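Long-range contacts in protein synthesis inhibitor, putative (Thermotoga maritima, PDB 2B33), which probably acts as a deaminase of the RutC (YjgF/YER057c/UK114) family and can bind calcium: residues A[82-87]-A[133-138]; A[61-66]-A[127-132]. One frame throughout, in Å; residues are numbered along the deposited sequence.

Contact 1: residues A[82-87]-A[133-138]; sequences KDVVKV and AIAVKE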
ATOM      1  N   LYS A  82      -6.010  -7.542 -17.058  1.00 36.35           N
ATOM      2  CA  LYS A  82      -5.725  -8.951 -16.736  1.00 36.86           C
ATOM      3  C   LYS A  82      -4.355  -9.134 -16.061  1.00 36.57           C
ATOM      4  O   LYS A  82      -4.130 -10.135 -15.376  1.00 36.83           O
ATOM      5  CB  LYS A  82      -5.819  -9.828 -17.990  1.00 35.89           C
ATOM      6  N   ASP A  83      -3.452  -8.174 -16.269  1.00 35.76           N
ATOM      7  CA  ASP A  83      -2.130  -8.173 -15.636  1.00 34.50           C
ATOM      8  C   ASP A  83      -2.145  -7.658 -14.184  1.00 34.34           C
ATOM      9  O   ASP A  83      -1.198  -7.908 -13.437  1.00 33.06           O
ATOM     10  CB  ASP A  83      -1.158  -7.329 -16.468  1.00 33.34           C
ATOM     11  CG  ASP A  83      -0.948  -7.887 -17.859  1.00 35.51           C
ATOM     12  OD1 ASP A  83      -0.996  -9.127 -18.030  1.00 28.78           O
ATOM     13  OD2 ASP A  83      -0.700  -7.083 -18.779  1.00 40.09           O
ATOM     14  N   VAL A  84      -3.211  -6.967 -13.785  1.00 34.63           N
ATOM     15  CA  VAL A  84      -3.312  -6.408 -12.431  1.00 35.34           C
ATOM     16  C   VAL A  84      -3.392  -7.528 -11.393  1.00 35.55           C
ATOM     17  O   VAL A  84      -4.231  -8.416 -11.518  1.00 37.50           O
ATOM     18  CB  VAL A  84      -4.526  -5.465 -12.287  1.00 35.87           C
ATOM     19  CG1 VAL A  84      -4.702  -4.988 -10.833  1.00 36.29           C
ATOM     20  CG2 VAL A  84      -4.359  -4.249 -13.203  1.00 36.90           C
ATOM     21  N   VAL A  85      -2.509  -7.471 -10.392  1.00 35.06           N
ATOM     22  CA  VAL A  85      -2.419  -8.480  -9.320  1.00 35.23           C
ATOM     23  C   VAL A  85      -2.886  -7.993  -7.956  1.00 36.22           C
ATOM     24  O   VAL A  85      -3.350  -8.791  -7.142  1.00 37.26           O
ATOM     25  CB  VAL A  85      -0.970  -9.037  -9.159  1.00 36.09           C
ATOM     26  CG1 VAL A  85      -0.512  -9.718 -10.445  1.00 34.11           C
ATOM     27  CG2 VAL A  85       0.039  -7.955  -8.736  1.00 35.95           C
ATOM     28  N   LYS A  86      -2.739  -6.692  -7.705  1.00 36.06           N
ATOM     29  CA  LYS A  86      -3.094  -6.098  -6.437  1.00 35.73           C
ATOM     30  C   LYS A  86      -3.643  -4.706  -6.672  1.00 35.76           C
ATOM     31  O   LYS A  86      -3.058  -3.924  -7.431  1.00 35.51           O
ATOM     32  CB  LYS A  86      -1.864  -6.038  -5.531  1.00 36.08           C
ATOM     33  CG  LYS A  86      -2.079  -5.404  -4.152  1.00 35.73           C
ATOM     34  CD  LYS A  86      -3.137  -6.108  -3.319  1.00 35.09           C
ATOM     35  CE  LYS A  86      -3.228  -5.510  -1.928  1.00 36.64           C
ATOM     36  NZ  LYS A  86      -3.711  -4.129  -1.969  1.00 35.55           N
ATOM     37  N   VAL A  87      -4.762  -4.415  -6.016  1.00 34.94           N
ATOM     38  CA  VAL A  87      -5.431  -3.120  -6.096  1.00 35.01           C
ATOM     39  C   VAL A  87      -5.675  -2.626  -4.663  1.00 35.24           C
ATOM     40  O   VAL A  87      -5.827  -3.423  -3.746  1.00 35.86           O
ATOM     41  CB  VAL A  87      -6.782  -3.247  -6.864  1.00 35.08           C
ATOM     42  CG1 VAL A  87      -7.487  -1.920  -6.956  1.00 37.03           C
ATOM     43  CG2 VAL A  87      -6.555  -3.804  -8.284  1.00 32.82           C
ATOM     44  N   ALA A 133      -2.763   0.562  -8.082  1.00 34.07           N
ATOM     45  CA  ALA A 133      -2.614  -0.847  -8.401  1.00 34.07           C
ATOM     46  C   ALA A 133      -1.184  -1.236  -8.769  1.00 33.90           C
ATOM     47  O   ALA A 133      -0.364  -0.392  -9.121  1.00 33.34           O
ATOM     48  CB  ALA A 133      -3.550  -1.216  -9.553  1.00 34.09           C
ATOM     49  N   ILE A 134      -0.907  -2.531  -8.648  1.00 33.85           N
ATOM     50  CA  ILE A 134       0.358  -3.124  -9.082  1.00 33.63           C
ATOM     51  C   ILE A 134      -0.077  -4.168 -10.092  1.00 34.04           C
ATOM     52  O   ILE A 134      -1.081  -4.848  -9.873  1.00 34.12           O
ATOM     53  CB  ILE A 134       1.177  -3.786  -7.938  1.00 32.76           C
ATOM     54  CG1 ILE A 134       1.614  -2.724  -6.920  1.00 35.16           C
ATOM     55  CG2 ILE A 134       2.428  -4.488  -8.516  1.00 36.33           C
ATOM     56  CD1 ILE A 134       2.224  -3.258  -5.630  1.00 34.18           C
ATOM     57  N   ALA A 135       0.660  -4.264 -11.197  1.00 33.83           N
ATOM     58  CA  ALA A 135       0.384  -5.221 -12.261  1.00 33.52           C
ATOM     59  C   ALA A 135       1.665  -5.961 -12.610  1.00 33.32           C
ATOM     60  O   ALA A 135       2.759  -5.423 -12.451  1.00 31.64           O
ATOM     61  CB  ALA A 135      -0.166  -4.508 -13.484  1.00 33.60           C
ATOM     62  N   VAL A 136       1.513  -7.208 -13.041  1.00 34.08           N
ATOM     63  CA  VAL A 136       2.629  -8.059 -13.454  1.00 35.69           C
ATOM     64  C   VAL A 136       2.132  -8.856 -14.654  1.00 36.09           C
ATOM     65  O   VAL A 136       0.995  -9.336 -14.650  1.00 35.70           O
ATOM     66  CB  VAL A 136       3.072  -9.041 -12.340  1.00 36.12           C
ATOM     67  CG1 VAL A 136       4.346  -9.783 -12.749  1.00 36.76           C
ATOM     68  CG2 VAL A 136       3.296  -8.312 -11.009  1.00 36.25           C
ATOM     69  N   LYS A 137       2.974  -8.999 -15.671  1.00 36.85           N
ATOM     70  CA  LYS A 137       2.597  -9.728 -16.883  1.00 38.21           C
ATOM     71  C   LYS A 137       3.648 -10.772 -17.245  1.00 39.27           C
ATOM     72  O   LYS A 137       4.607 -10.963 -16.492  1.00 40.18           O
ATOM     73  CB  LYS A 137       2.326  -8.748 -18.033  1.00 38.56           C
ATOM     74  CG  LYS A 137       3.541  -8.094 -18.700  1.00 37.96           C
ATOM     75  CD  LYS A 137       3.132  -7.097 -19.794  1.00 38.84           C
ATOM     76  CE  LYS A 137       2.203  -7.725 -20.838  1.00 40.90           C
ATOM     77  NZ  LYS A 137       2.109  -6.942 -22.091  1.00 43.93           N
ATOM     78  N   GLU A 138       3.436 -11.461 -18.376  1.00 40.06           N
ATOM     79  CA  GLU A 138       4.320 -12.530 -18.880  1.00 39.93           C
ATOM     80  C   GLU A 138       4.285 -13.743 -17.922  1.00 40.02           C
ATOM     81  O   GLU A 138       3.481 -13.775 -16.979  1.00 39.72           O
ATOM     82  CB  GLU A 138       5.769 -12.012 -19.144  1.00 39.69           C
ATOM     83  CG  GLU A 138       5.947 -10.872 -20.165  1.00 41.90           C
ATOM     84  CD  GLU A 138       5.123 -11.012 -21.437  1.00 47.71           C
ATOM     85  OE1 GLU A 138       5.035 -12.129 -21.993  1.00 49.89           O
ATOM     86  OE2 GLU A 138       4.581  -9.981 -21.894  1.00 51.22           O
TER
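Strands 84-87 and 133-136 run antiparallel at 163°, with Val84 opposite Ala135 and Val87 opposite Ala133 in non-hydrogen-bonded pairs and Lys86 opposite Ile134 in a hydrogen-bonded one. Ile134 N donates to Lys86 O at 2.8 Å, and further along Val136 N donates to Asp83 O. Between these rungs the register slips by one residue. Val85 N and Lys86 N both point at Ile134 O, at 3.0 and 3.3 Å, so that one oxygen is gripped twice in a classic beta bulge. The pairing lies inside the sheet of the YjgF-like fold, whose two faces have different neighbours. Val84, Val87, Ala133 and Ala135 turn to helices 59-76 and 97-108, and the small alanine methyls fit against the valines, Ala133 CB lying 4.1 Å from Val84 CG1. On the other face Val85, Lys86 and Ile134 pack on Phe40 of the second subunit, and Val136 on its Val35. With chi1 at -61°, Val85 CG2 sits between its own backbone N and carbonyl carbon, and from there it meets Val136 CG2 at 4.0 Å and also touches the methyl CG2 of Ile134. Lys86 folds back, its NZ donating to Val87 O and forming a salt bridge with Glu132 of the second subunit. At the strand end the Asp83 carboxylate lies against the aliphatic part of Lys137, OD1 being 3.3 Å from Lys137 CB. Their charged ends stay beyond salt-bridge distance, Asp83 OD2 accepting from Ser80 N while Lys137 NZ donates to Gly78 O.

Contact 2: residues A[61-66]-A[127-132]; sequences EKTERV and VEIEIE. With EDO (1,2-ethanediol), chain D.
Val66 straddles two isoleucines, giving one methyl to each. Its CG1, anti to the backbone N (chi1 171°), presses on the flank of Ile131, 3.6 Å from Ile131 CB and almost as near to Ile131 CG1 and CD1. The other branch, Val66 CG2, meets Ile129 CG2 at 3.9 Å. Ile129 CG2 is shared with the helix turn before, where Lys62 CB lies 3.8 Å from it. Thr63 stands beside Ile129 CG1, its hydroxyl turned back to Ile59 O within the helix. The helix segment thus follows the strand segment at only 26°, their axes 8.6 Å apart. This is the helix of a split beta-alpha-beta unit: it connects strands 38-44 and 84-91 and packs over strand 129-136, which is inserted between them.

Above this apolar layer the extended Lys62 chain and the bent Glu128 chain converge at an angle. Lys62 NZ meets Glu128 OE1 on its syn side at 2.8 Å, 20° out of the carboxylate plane, in a salt bridge. A water accepts from Lys62 NZ at 3.0 Å and donates weakly to Glu128 OE2, giving the ammonium a second route to the carboxylate. With a methionine in place of Lys62, Glu128 would probably be left without its charged mate and its carboxylate set freer to turn. On another side of the helix Glu64 OE2 accepts from O1 of a 1,2-ethanediol molecule, probably a crystallisation additive. The chemistry is therefore divided: buried methyls join helix to sheet, while a hydrated ion pair ties the first turn of the helix to the loop leading into the strand.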
ATOM      1  N   GLU A  61     -20.218   6.948 -11.406  1.00 36.09           N
ATOM      2  CA  GLU A  61     -19.585   7.806 -12.409  1.00 37.20           C
ATOM      3  C   GLU A  61     -18.155   8.183 -12.020  1.00 36.01           C
ATOM      4  O   GLU A  61     -17.286   8.272 -12.883  1.00 36.86           O
ATOM      5  CB  GLU A  61     -20.438   9.063 -12.635  1.00 37.04           C
ATOM      6  CG  GLU A  61     -21.778   8.758 -13.303  1.00 38.72           C
ATOM      7  CD  GLU A  61     -22.698   9.958 -13.435  1.00 39.73           C
ATOM      8  OE1 GLU A  61     -22.423  11.007 -12.816  1.00 47.48           O
ATOM      9  OE2 GLU A  61     -23.711   9.842 -14.167  1.00 43.53           O
ATOM     10  N   LYS A  62     -17.918   8.415 -10.730  1.00 34.88           N
ATOM     11  CA  LYS A  62     -16.574   8.732 -10.239  1.00 33.59           C
ATOM     12  C   LYS A  62     -15.652   7.505 -10.297  1.00 34.40           C
ATOM     13  O   LYS A  62     -14.498   7.621 -10.693  1.00 34.19           O
ATOM     14  CB  LYS A  62     -16.632   9.330  -8.835  1.00 33.79           C
ATOM     15  CG  LYS A  62     -17.307  10.705  -8.814  1.00 31.41           C
ATOM     16  CD  LYS A  62     -17.583  11.197  -7.422  1.00 30.14           C
ATOM     17  CE  LYS A  62     -18.448  12.446  -7.460  1.00 31.15           C
ATOM     18  NZ  LYS A  62     -18.943  12.845  -6.130  1.00 32.89           N
ATOM     19  N   THR A  63     -16.177   6.336  -9.930  1.00 35.10           N
ATOM     20  CA  THR A  63     -15.430   5.073  -9.988  1.00 35.49           C
ATOM     21  C   THR A  63     -15.106   4.694 -11.435  1.00 36.38           C
ATOM     22  O   THR A  63     -14.045   4.122 -11.718  1.00 38.30           O
ATOM     23  CB  THR A  63     -16.237   3.915  -9.355  1.00 35.73           C
ATOM     24  OG1 THR A  63     -16.621   4.270  -8.030  1.00 31.60           O
ATOM     25  CG2 THR A  63     -15.425   2.614  -9.309  1.00 37.08           C
ATOM     26  N   GLU A  64     -16.032   4.986 -12.340  1.00 36.12           N
ATOM     27  CA  GLU A  64     -15.834   4.726 -13.761  1.00 36.59           C
ATOM     28  C   GLU A  64     -14.638   5.503 -14.300  1.00 36.51           C
ATOM     29  O   GLU A  64     -13.841   4.969 -15.059  1.00 35.19           O
ATOM     30  CB  GLU A  64     -17.084   5.138 -14.546  1.00 36.53           C
ATOM     31  CG  GLU A  64     -17.019   4.849 -16.047  1.00 34.39           C
ATOM     32  CD  GLU A  64     -18.242   5.334 -16.799  1.00 35.64           C
ATOM     33  OE1 GLU A  64     -18.917   6.287 -16.340  1.00 41.80           O
ATOM     34  OE2 GLU A  64     -18.515   4.779 -17.875  1.00 36.50           O
ATOM     35  N   ARG A  65     -14.560   6.777 -13.920  1.00 37.08           N
ATOM     36  CA  ARG A  65     -13.476   7.675 -14.328  1.00 37.38           C
ATOM     37  C   ARG A  65     -12.137   7.201 -13.769  1.00 37.32           C
ATOM     38  O   ARG A  65     -11.155   7.123 -14.503  1.00 38.31           O
ATOM     39  CB  ARG A  65     -13.785   9.098 -13.847  1.00 36.97           C
ATOM     40  CG  ARG A  65     -12.854  10.198 -14.330  1.00 36.40           C
ATOM     41  CD  ARG A  65     -12.909  10.388 -15.846  1.00 37.69           C
ATOM     42  NE  ARG A  65     -12.020   9.486 -16.581  1.00 37.29           N
ATOM     43  CZ  ARG A  65     -11.972   9.354 -17.908  1.00 36.18           C
ATOM     44  NH1 ARG A  65     -12.788  10.044 -18.700  1.00 39.67           N
ATOM     45  NH2 ARG A  65     -11.104   8.507 -18.456  1.00 39.21           N
ATOM     46  N   VAL A  66     -12.112   6.875 -12.478  1.00 36.81           N
ATOM     47  CA  VAL A  66     -10.908   6.342 -11.821  1.00 37.07           C
ATOM     48  C   VAL A  66     -10.395   5.073 -12.527  1.00 37.48           C
ATOM     49  O   VAL A  66      -9.202   4.956 -12.814  1.00 38.32           O
ATOM     50  CB  VAL A  66     -11.158   6.003 -10.324  1.00 37.02           C
ATOM     51  CG1 VAL A  66      -9.982   5.251  -9.727  1.00 37.03           C
ATOM     52  CG2 VAL A  66     -11.409   7.264  -9.504  1.00 35.19           C
ATOM     53  N   VAL A 127     -11.609  14.518  -3.203  1.00 36.36           N
ATOM     54  CA  VAL A 127     -12.378  13.471  -3.879  1.00 35.40           C
ATOM     55  C   VAL A 127     -12.799  12.389  -2.873  1.00 36.08           C
ATOM     56  O   VAL A 127     -12.322  12.359  -1.738  1.00 36.71           O
ATOM     57  CB  VAL A 127     -11.622  12.814  -5.080  1.00 36.03           C
ATOM     58  CG1 VAL A 127     -11.234  13.872  -6.101  1.00 34.78           C
ATOM     59  CG2 VAL A 127     -10.418  11.974  -4.628  1.00 34.03           C
ATOM     60  N   GLU A 128     -13.687  11.503  -3.313  1.00 36.04           N
ATOM     61  CA  GLU A 128     -14.243  10.427  -2.486  1.00 36.46           C
ATOM     62  C   GLU A 128     -13.773   9.019  -2.867  1.00 37.25           C
ATOM     63  O   GLU A 128     -14.084   8.051  -2.172  1.00 37.35           O
ATOM     64  CB  GLU A 128     -15.762  10.526  -2.574  1.00 36.16           C
ATOM     65  CG  GLU A 128     -16.271  11.797  -1.885  1.00 39.72           C
ATOM     66  CD  GLU A 128     -17.269  12.589  -2.689  1.00 42.64           C
ATOM     67  OE1 GLU A 128     -17.200  12.549  -3.929  1.00 42.75           O
ATOM     68  OE2 GLU A 128     -18.087  13.310  -2.069  1.00 51.24           O
ATOM     69  N   ILE A 129     -13.016   8.906  -3.948  1.00 37.18           N
ATOM     70  CA  ILE A 129     -12.544   7.608  -4.417  1.00 38.48           C
ATOM     71  C   ILE A 129     -11.161   7.787  -5.062  1.00 38.11           C
ATOM     72  O   ILE A 129     -10.920   8.761  -5.784  1.00 37.26           O
ATOM     73  CB  ILE A 129     -13.610   6.945  -5.378  1.00 38.42           C
ATOM     74  CG1 ILE A 129     -13.185   5.566  -5.881  1.00 42.68           C
ATOM     75  CG2 ILE A 129     -13.932   7.831  -6.566  1.00 39.60           C
ATOM     76  CD1 ILE A 129     -13.188   4.483  -4.826  1.00 47.81           C
ATOM     77  N   GLU A 130     -10.249   6.870  -4.737  1.00 37.85           N
ATOM     78  CA  GLU A 130      -8.913   6.847  -5.314  1.00 37.24           C
ATOM     79  C   GLU A 130      -8.475   5.394  -5.342  1.00 38.08           C
ATOM     80  O   GLU A 130      -8.635   4.689  -4.344  1.00 38.54           O
ATOM     81  CB  GLU A 130      -7.917   7.704  -4.523  1.00 37.22           C
ATOM     82  CG  GLU A 130      -6.493   7.689  -5.108  1.00 36.45           C
ATOM     83  CD  GLU A 130      -5.521   8.617  -4.409  1.00 37.20           C
ATOM     84  OE1 GLU A 130      -5.946   9.445  -3.591  1.00 40.43           O
ATOM     85  OE2 GLU A 130      -4.310   8.525  -4.685  1.00 38.49           O
ATOM     86  N   ILE A 131      -7.938   4.959  -6.486  1.00 37.23           N
ATOM     87  CA  ILE A 131      -7.510   3.574  -6.679  1.00 37.67           C
ATOM     88  C   ILE A 131      -6.114   3.492  -7.313  1.00 37.27           C
ATOM     89  O   ILE A 131      -5.862   4.084  -8.364  1.00 37.06           O
ATOM     90  CB  ILE A 131      -8.516   2.780  -7.561  1.00 36.76           C
ATOM     91  CG1 ILE A 131      -9.936   2.879  -6.978  1.00 35.63           C
ATOM     92  CG2 ILE A 131      -8.067   1.310  -7.693  1.00 36.43           C
ATOM     93  CD1 ILE A 131     -11.044   2.254  -7.814  1.00 38.69           C
ATOM     94  N   GLU A 132      -5.226   2.754  -6.651  1.00 37.26           N
ATOM     95  CA  GLU A 132      -3.874   2.491  -7.128  1.00 36.79           C
ATOM     96  C   GLU A 132      -3.817   1.003  -7.404  1.00 35.83           C
ATOM     97  O   GLU A 132      -4.711   0.264  -6.996  1.00 35.62           O
ATOM     98  CB  GLU A 132      -2.812   2.866  -6.091  1.00 37.06           C
ATOM     99  CG  GLU A 132      -2.850   2.044  -4.806  1.00 38.97           C
ATOM    100  CD  GLU A 132      -1.737   2.372  -3.835  1.00 37.37           C
ATOM    101  OE1 GLU A 132      -0.989   3.350  -4.044  1.00 40.24           O
ATOM    102  OE2 GLU A 132      -1.611   1.627  -2.847  1.00 43.92           O
TER
HETATM  103  C1  EDO D 130     -19.288   1.237 -17.347  1.00 66.36           C
HETATM  104  O1  EDO D 130     -18.189   2.086 -17.698  1.00 64.48           O
HETATM  105  C2  EDO D 130     -19.153   0.803 -15.887  1.00 66.63           C
HETATM  106  O2  EDO D 130     -20.419   0.895 -15.216  1.00 63.90           O
HETATM  107  O   HOH W   1     -18.569  15.320  -4.530  1.00 38.03           O

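How the contacts relate
Strand 129-136 is common to both contacts: its first half carries contact 2 and its second half contact 1, with centres 18 Å apart on opposite sides of the chain's centre. They meet where Val87 of contact 1 places CG1 3.4 Å from CG2 of Ile131 in contact 2. The halves also face the trimer interface in complementary ways, since Lys86 of contact 1 pairs with Glu132 of one neighbouring subunit, while Glu132 of contact 2 receives Lys86 of the other. Contact 2 is the closer of the two to the calcium site of Asp48 and Glu50, though not part of it: the side chains of Lys62 and Asp48 are about 11 Å apart, and no ion is bound in this chain.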